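Cd1 (Flavonifractor plautii, PDB 7D39) binds flavin mononucleotide and probably uses it as an ene-reductase to start the breakdown of flavones and flavonols in a gut bacterium. Local coordinates at residues N12-G17 with S179-D184; M142-S147 with P175-I180. All blocks are in the same frame, centred on the assembly; numbering follows the deposited sequence.

Interaction 1 of 2, residues N12-G17 with S179-D184. With FMN (flavin mononucleotide), chain B.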
loop_
_atom_site.group_PDB
_atom_site.type_symbol
_atom_site.label_atom_id
_atom_site.label_comp_id
_atom_site.label_asym_id
_atom_site.label_seq_id
_atom_site.Cartn_x
_atom_site.Cartn_y
_atom_site.Cartn_z
ATOM N N ASN A 12 -16.269 2.161 16.569
ATOM C CA ASN A 12 -17.401 1.258 16.752
ATOM C C ASN A 12 -18.244 1.116 15.490
ATOM O O ASN A 12 -19.409 0.714 15.562
ATOM C CB ASN A 12 -18.290 1.699 17.931
ATOM C CG ASN A 12 -17.508 1.849 19.250
ATOM O OD1 ASN A 12 -16.525 1.150 19.503
ATOM N ND2 ASN A 12 -17.943 2.777 20.080
ATOM N N GLY A 13 -17.683 1.429 14.325
ATOM C CA GLY A 13 -18.391 1.287 13.072
ATOM C C GLY A 13 -18.166 -0.070 12.437
ATOM O O GLY A 13 -17.664 -1.009 13.054
ATOM N N SER A 14 -18.529 -0.153 11.156
ATOM C CA SER A 14 -18.473 -1.426 10.447
ATOM C C SER A 14 -17.036 -1.877 10.176
ATOM O O SER A 14 -16.728 -3.071 10.259
ATOM C CB SER A 14 -19.274 -1.313 9.155
ATOM O OG SER A 14 -20.655 -1.060 9.450
ATOM N N ASN A 15 -16.139 -0.953 9.841
ATOM C CA ASN A 15 -14.750 -1.360 9.637
ATOM C C ASN A 15 -14.133 -1.914 10.920
ATOM O O ASN A 15 -13.376 -2.891 10.871
ATOM C CB ASN A 15 -13.925 -0.195 9.087
ATOM C CG ASN A 15 -14.196 0.055 7.608
ATOM O OD1 ASN A 15 -13.537 -0.531 6.736
ATOM N ND2 ASN A 15 -15.204 0.893 7.317
ATOM N N ASP A 16 -14.431 -1.299 12.074
ATOM C CA ASP A 16 -13.971 -1.852 13.345
ATOM C C ASP A 16 -14.455 -3.283 13.509
ATOM O O ASP A 16 -13.676 -4.182 13.842
ATOM C CB ASP A 16 -14.478 -1.007 14.524
ATOM C CG ASP A 16 -13.685 0.283 14.744
ATOM O OD1 ASP A 16 -12.867 0.695 13.888
ATOM O OD2 ASP A 16 -13.905 0.916 15.794
ATOM N N GLY A 17 -15.755 -3.503 13.292
ATOM C CA GLY A 17 -16.334 -4.833 13.479
ATOM C C GLY A 17 -15.712 -5.881 12.576
ATOM O O GLY A 17 -15.298 -6.945 13.039
ATOM N N SER A 179 -24.987 -1.908 6.197
ATOM C CA SER A 179 -25.596 -2.834 7.147
ATOM C C SER A 179 -24.835 -4.151 7.247
ATOM O O SER A 179 -25.419 -5.171 7.623
ATOM C CB SER A 179 -27.055 -3.090 6.778
ATOM O OG SER A 179 -27.848 -1.942 7.043
ATOM N N ILE A 180 -23.525 -4.141 6.967
ATOM C CA ILE A 180 -22.800 -5.395 6.830
ATOM C C ILE A 180 -22.727 -6.173 8.132
ATOM O O ILE A 180 -22.593 -7.401 8.099
ATOM C CB ILE A 180 -21.382 -5.150 6.281
ATOM C CG1 ILE A 180 -20.691 -6.488 6.013
ATOM C CG2 ILE A 180 -20.577 -4.297 7.265
ATOM C CD1 ILE A 180 -19.549 -6.425 4.967
ATOM N N LEU A 181 -22.807 -5.507 9.283
ATOM C CA LEU A 181 -22.671 -6.254 10.530
ATOM C C LEU A 181 -23.894 -7.114 10.865
ATOM O O LEU A 181 -23.824 -7.917 11.805
ATOM C CB LEU A 181 -22.352 -5.302 11.680
ATOM C CG LEU A 181 -20.988 -4.603 11.544
ATOM C CD1 LEU A 181 -20.651 -3.826 12.777
ATOM C CD2 LEU A 181 -19.878 -5.597 11.227
ATOM N N VAL A 182 -24.996 -7.003 10.128
ATOM C CA VAL A 182 -26.069 -7.985 10.243
ATOM C C VAL A 182 -26.128 -8.902 9.031
ATOM O O VAL A 182 -27.113 -9.625 8.854
ATOM C CB VAL A 182 -27.439 -7.329 10.487
ATOM C CG1 VAL A 182 -27.435 -6.531 11.780
ATOM C CG2 VAL A 182 -27.851 -6.460 9.314
ATOM N N GLU A 183 -25.097 -8.896 8.193
ATOM C CA GLU A 183 -25.023 -9.779 7.033
ATOM C C GLU A 183 -24.054 -10.910 7.373
ATOM O O GLU A 183 -22.840 -10.759 7.231
ATOM C CB GLU A 183 -24.593 -8.998 5.791
ATOM C CG GLU A 183 -25.648 -8.011 5.305
ATOM C CD GLU A 183 -25.124 -7.048 4.242
ATOM O OE1 GLU A 183 -23.898 -6.848 4.153
ATOM O OE2 GLU A 183 -25.944 -6.479 3.498
ATOM N N ASP A 184 -24.604 -12.056 7.788
ATOM C CA ASP A 184 -23.797 -13.122 8.382
ATOM C C ASP A 184 -22.756 -13.695 7.420
ATOM O O ASP A 184 -21.636 -14.000 7.834
ATOM C CB ASP A 184 -24.703 -14.245 8.882
ATOM C CG ASP A 184 -25.512 -13.843 10.102
ATOM O OD1 ASP A 184 -25.044 -12.989 10.898
ATOM O OD2 ASP A 184 -26.621 -14.397 10.267
HETATM N N1 FMN B . -19.066 4.391 -0.136
HETATM C C2 FMN B . -18.921 3.795 -1.311
HETATM O O2 FMN B . -19.394 2.656 -1.298
HETATM N N3 FMN B . -18.331 4.412 -2.371
HETATM C C4 FMN B . -17.847 5.665 -2.209
HETATM O O4 FMN B . -17.299 6.340 -3.061
HETATM C C4A FMN B . -18.009 6.337 -0.911
HETATM N N5 FMN B . -17.579 7.553 -0.680
HETATM C C5A FMN B . -17.678 8.167 0.498
HETATM C C6 FMN B . -17.205 9.449 0.716
HETATM C C7 FMN B . -17.324 10.069 1.953
HETATM C C7M FMN B . -16.817 11.470 2.170
HETATM C C8 FMN B . -17.999 9.347 3.059
HETATM C C8M FMN B . -18.158 10.013 4.398
HETATM C C9 FMN B . -18.479 8.069 2.827
HETATM C C9A FMN B . -18.334 7.456 1.599
HETATM N N10 FMN B . -18.842 6.173 1.370
HETATM C C10 FMN B . -18.655 5.603 0.134
HETATM C "C1'" FMN B . -19.459 5.461 2.483
HETATM C "C2'" FMN B . -18.395 4.862 3.413
HETATM O "O2'" FMN B . -17.597 3.879 2.782
HETATM C "C3'" FMN B . -19.052 4.325 4.719
HETATM O "O3'" FMN B . -19.657 5.359 5.445
HETATM C "C4'" FMN B . -18.060 3.521 5.595
HETATM O "O4'" FMN B . -17.772 2.246 5.051
HETATM C "C5'" FMN B . -18.579 3.416 7.019
HETATM O "O5'" FMN B . -17.740 2.685 7.846
HETATM P P FMN B . -17.543 2.739 9.344
HETATM O O1P FMN B . -16.476 1.919 9.681
HETATM O O2P FMN B . -17.241 4.076 9.655
HETATM O O3P FMN B . -18.777 2.194 9.814
HETATM O O HOH W 1 -23.094 -2.576 9.880
#
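A single water makes the polar link between Ser14 and Leu181: it lies 2.9 Å from Ser14 OG and accepts the backbone N-H of Leu181, its oxygen 3.0 Å from Leu181 N, while every direct touch between the segments is loose and mostly apolar. Ser14 OG is turned to the side of its own backbone N (chi1 -63°), which lets the hydroxyl reach the water. Ser14 CB packs against the branch methyl of Ile180, CB to CG2 3.8 Å. Leu181 comes alongside the first turn of the helix. Its CD1 rests 4.0 Å from Ser14 CA and also nears the carbonyl of Gly13, whereas CD2 leans toward Gly17, where the absence of a side chain permits the approach.

The same turn is a phosphate-binding helix start, as in flavodoxin-like proteins. Gly13, the N-cap residue, lets the phosphate come close, its CA 3.4 Å from FMN O3P. Ser14 N gives its hydrogen to FMN O3P at 2.7 Å, and Asn15 holds O1P twice, through the backbone N and through ND2 (2.9 Å, nearly straight at 168°). The helix dipole probably adds to this grip. Asn15 OD1 is bound by Ser86 of strand 82-88, which steadies the amide. The contact thus joins the beginning of helix 14-28, following strand 2-7, to the short 3-10 turn between strand 167-174 and helix 184-202.

Interaction 2 of 2, residues M142-S147 with P175-I180. With FMN (flavin mononucleotide), chain B.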
loop_
_atom_site.group_PDB
_atom_site.type_symbol
_atom_site.label_atom_id
_atom_site.label_comp_id
_atom_site.label_asym_id
_atom_site.label_seq_id
_atom_site.Cartn_x
_atom_site.Cartn_y
_atom_site.Cartn_z
HETATM N N MSE A 142 -9.311 -5.073 3.675
HETATM C CA MSE A 142 -10.735 -5.125 3.409
HETATM C C MSE A 142 -11.162 -3.692 3.171
HETATM O O MSE A 142 -10.819 -2.823 3.954
HETATM C CB MSE A 142 -11.490 -5.744 4.578
HETATM C CG MSE A 142 -11.021 -7.139 4.953
HETATM SE SE MSE A 142 -12.124 -7.926 6.395
HETATM C CE MSE A 142 -11.339 -6.966 7.903
ATOM N N SER A 143 -11.867 -3.438 2.074
ATOM C CA SER A 143 -12.424 -2.126 1.787
ATOM C C SER A 143 -13.934 -2.232 1.896
ATOM O O SER A 143 -14.539 -3.100 1.262
ATOM C CB SER A 143 -12.028 -1.640 0.390
ATOM O OG SER A 143 -10.626 -1.584 0.247
ATOM N N VAL A 144 -14.532 -1.370 2.715
ATOM C CA VAL A 144 -15.954 -1.432 3.041
ATOM C C VAL A 144 -16.603 -0.126 2.618
ATOM O O VAL A 144 -16.242 0.942 3.122
ATOM C CB VAL A 144 -16.188 -1.687 4.537
ATOM C CG1 VAL A 144 -17.672 -1.884 4.807
ATOM C CG2 VAL A 144 -15.365 -2.895 5.015
ATOM N N GLY A 145 -17.582 -0.209 1.714
ATOM C CA GLY A 145 -18.235 0.964 1.176
ATOM C C GLY A 145 -19.733 0.945 1.427
ATOM O O GLY A 145 -20.321 -0.083 1.766
ATOM N N GLY A 146 -20.351 2.108 1.242
ATOM C CA GLY A 146 -21.798 2.192 1.314
ATOM C C GLY A 146 -22.524 1.789 0.044
ATOM O O GLY A 146 -23.684 1.379 0.097
ATOM N N SER A 147 -21.858 1.891 -1.109
ATOM C CA SER A 147 -22.519 1.665 -2.398
ATOM C C SER A 147 -21.717 0.727 -3.289
ATOM O O SER A 147 -20.962 -0.105 -2.788
ATOM C CB SER A 147 -22.738 2.988 -3.133
ATOM O OG SER A 147 -21.508 3.499 -3.624
ATOM N N PRO A 175 -18.995 -3.938 -1.214
ATOM C CA PRO A 175 -19.943 -2.888 -1.591
ATOM C C PRO A 175 -21.267 -3.055 -0.859
ATOM O O PRO A 175 -21.558 -4.100 -0.271
ATOM C CB PRO A 175 -20.107 -3.084 -3.100
ATOM C CG PRO A 175 -19.953 -4.579 -3.268
ATOM C CD PRO A 175 -18.912 -5.002 -2.232
ATOM N N TRP A 176 -22.053 -1.975 -0.871
ATOM C CA TRP A 176 -23.383 -1.942 -0.247
ATOM C C TRP A 176 -23.331 -2.445 1.187
ATOM O O TRP A 176 -24.146 -3.275 1.602
ATOM C CB TRP A 176 -24.399 -2.764 -1.054
ATOM C CG TRP A 176 -24.513 -2.337 -2.480
ATOM C CD1 TRP A 176 -24.091 -3.026 -3.582
ATOM C CD2 TRP A 176 -25.087 -1.118 -2.966
ATOM N NE1 TRP A 176 -24.357 -2.305 -4.730
ATOM C CE2 TRP A 176 -24.969 -1.132 -4.380
ATOM C CE3 TRP A 176 -25.691 -0.017 -2.348
ATOM C CZ2 TRP A 176 -25.430 -0.093 -5.180
ATOM C CZ3 TRP A 176 -26.141 1.023 -3.149
ATOM C CH2 TRP A 176 -26.011 0.973 -4.551
ATOM N N ALA A 177 -22.359 -1.939 1.952
ATOM C CA ALA A 177 -21.973 -2.558 3.215
ATOM C C ALA A 177 -22.301 -1.709 4.446
ATOM O O ALA A 177 -21.702 -1.914 5.503
ATOM C CB ALA A 177 -20.481 -2.893 3.183
ATOM N N LEU A 178 -23.250 -0.776 4.342
ATOM C CA LEU A 178 -23.633 0.007 5.511
ATOM C C LEU A 178 -24.222 -0.885 6.592
ATOM O O LEU A 178 -24.007 -0.646 7.786
ATOM C CB LEU A 178 -24.639 1.095 5.136
ATOM C CG LEU A 178 -24.193 2.383 4.453
ATOM C CD1 LEU A 178 -25.329 3.390 4.514
ATOM C CD2 LEU A 178 -22.959 2.947 5.100
ATOM N N SER A 179 -24.987 -1.908 6.197
ATOM C CA SER A 179 -25.596 -2.834 7.147
ATOM C C SER A 179 -24.835 -4.151 7.247
ATOM O O SER A 179 -25.419 -5.171 7.623
ATOM C CB SER A 179 -27.055 -3.090 6.778
ATOM O OG SER A 179 -27.848 -1.942 7.043
ATOM N N ILE A 180 -23.525 -4.141 6.967
ATOM C CA ILE A 180 -22.800 -5.395 6.830
ATOM C C ILE A 180 -22.727 -6.173 8.132
ATOM O O ILE A 180 -22.593 -7.401 8.099
ATOM C CB ILE A 180 -21.382 -5.150 6.281
ATOM C CG1 ILE A 180 -20.691 -6.488 6.013
ATOM C CG2 ILE A 180 -20.577 -4.297 7.265
ATOM C CD1 ILE A 180 -19.549 -6.425 4.967
HETATM N N1 FMN B . -19.066 4.391 -0.136
HETATM C C2 FMN B . -18.921 3.795 -1.311
HETATM O O2 FMN B . -19.394 2.656 -1.298
HETATM N N3 FMN B . -18.331 4.412 -2.371
HETATM C C4 FMN B . -17.847 5.665 -2.209
HETATM O O4 FMN B . -17.299 6.340 -3.061
HETATM C C4A FMN B . -18.009 6.337 -0.911
HETATM N N5 FMN B . -17.579 7.553 -0.680
HETATM C C5A FMN B . -17.678 8.167 0.498
HETATM C C6 FMN B . -17.205 9.449 0.716
HETATM C C7 FMN B . -17.324 10.069 1.953
HETATM C C7M FMN B . -16.817 11.470 2.170
HETATM C C8 FMN B . -17.999 9.347 3.059
HETATM C C8M FMN B . -18.158 10.013 4.398
HETATM C C9 FMN B . -18.479 8.069 2.827
HETATM C C9A FMN B . -18.334 7.456 1.599
HETATM N N10 FMN B . -18.842 6.173 1.370
HETATM C C10 FMN B . -18.655 5.603 0.134
HETATM C "C1'" FMN B . -19.459 5.461 2.483
HETATM C "C2'" FMN B . -18.395 4.862 3.413
HETATM O "O2'" FMN B . -17.597 3.879 2.782
HETATM C "C3'" FMN B . -19.052 4.325 4.719
HETATM O "O3'" FMN B . -19.657 5.359 5.445
HETATM C "C4'" FMN B . -18.060 3.521 5.595
HETATM O "O4'" FMN B . -17.772 2.246 5.051
HETATM C "C5'" FMN B . -18.579 3.416 7.019
HETATM O "O5'" FMN B . -17.740 2.685 7.846
HETATM P P FMN B . -17.543 2.739 9.344
HETATM O O1P FMN B . -16.476 1.919 9.681
HETATM O O2P FMN B . -17.241 4.076 9.655
HETATM O O3P FMN B . -18.777 2.194 9.814
HETATM O O HOH W 2 -25.142 -0.075 2.185
#
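Two backbone hydrogen bonds tie Gly145 and Ser147 to the segment 175-180. Ala177 N reaches Gly145 O at 2.8 Å, whereas Trp176 N meets Ser147 O at 2.9 Å from well above that carbonyl's plane, with a C=O...N angle of 118°. A weaker polar touch lies between them, the CA-H of Trp176 directed at Gly146 O, an oxygen that also takes a hydrogen from a water bound to Leu178 N.

Ligand bonds use the other side of 142-147. In this flavodoxin-like fold, the loop after strand 138-144 follows the N1/O2 edge of the flavin: Gly146 N donates to FMN N1 (3.0 Å) and Ser147 N to O2 (2.6 Å), and Gly145 CA lies 3.2 Å from FMN O2. Just before them in the chain, Val144 O accepts from O4' of the ribityl chain. Ser147 OG is bonded chiefly to Trp149 N.

Apolar contacts complete the set. Ser147 CA sits over one face of the Trp176 six-membered ring, 3.8 Å from its centroid, in a CH-pi contact. The first torsion of Val144 (chi1 -174°) carries CG1 to Ala177 CB, where it is pressed tightly at 3.4 Å, and Leu178 CG lies 4.0 Å from Gly146 CA.

How the interactions relate
Along the chain, segment 12-17 comes first, then 142-147, and the two interactions end on one continuous stretch, 175-184, that runs from a loop into the start of helix 184-202; they share Ser179 and Ile180. Their centres are about 9 Å apart on the same side of the chain's centre. Both belong to the five-stranded parallel sheet and its connections: interaction 1 follows strand 2-7, interaction 2 takes in part of strand 138-144 and the loop after it, and the shared loop leaves edge strand 167-174. They also pack directly, Asn15 OD1 lying 3.4 Å from Val144 CG2. One loop therefore backs two separate FMN-binding elements, that of interaction 1 at the phosphate and that of interaction 2 along the ribityl chain and isoalloxazine ring.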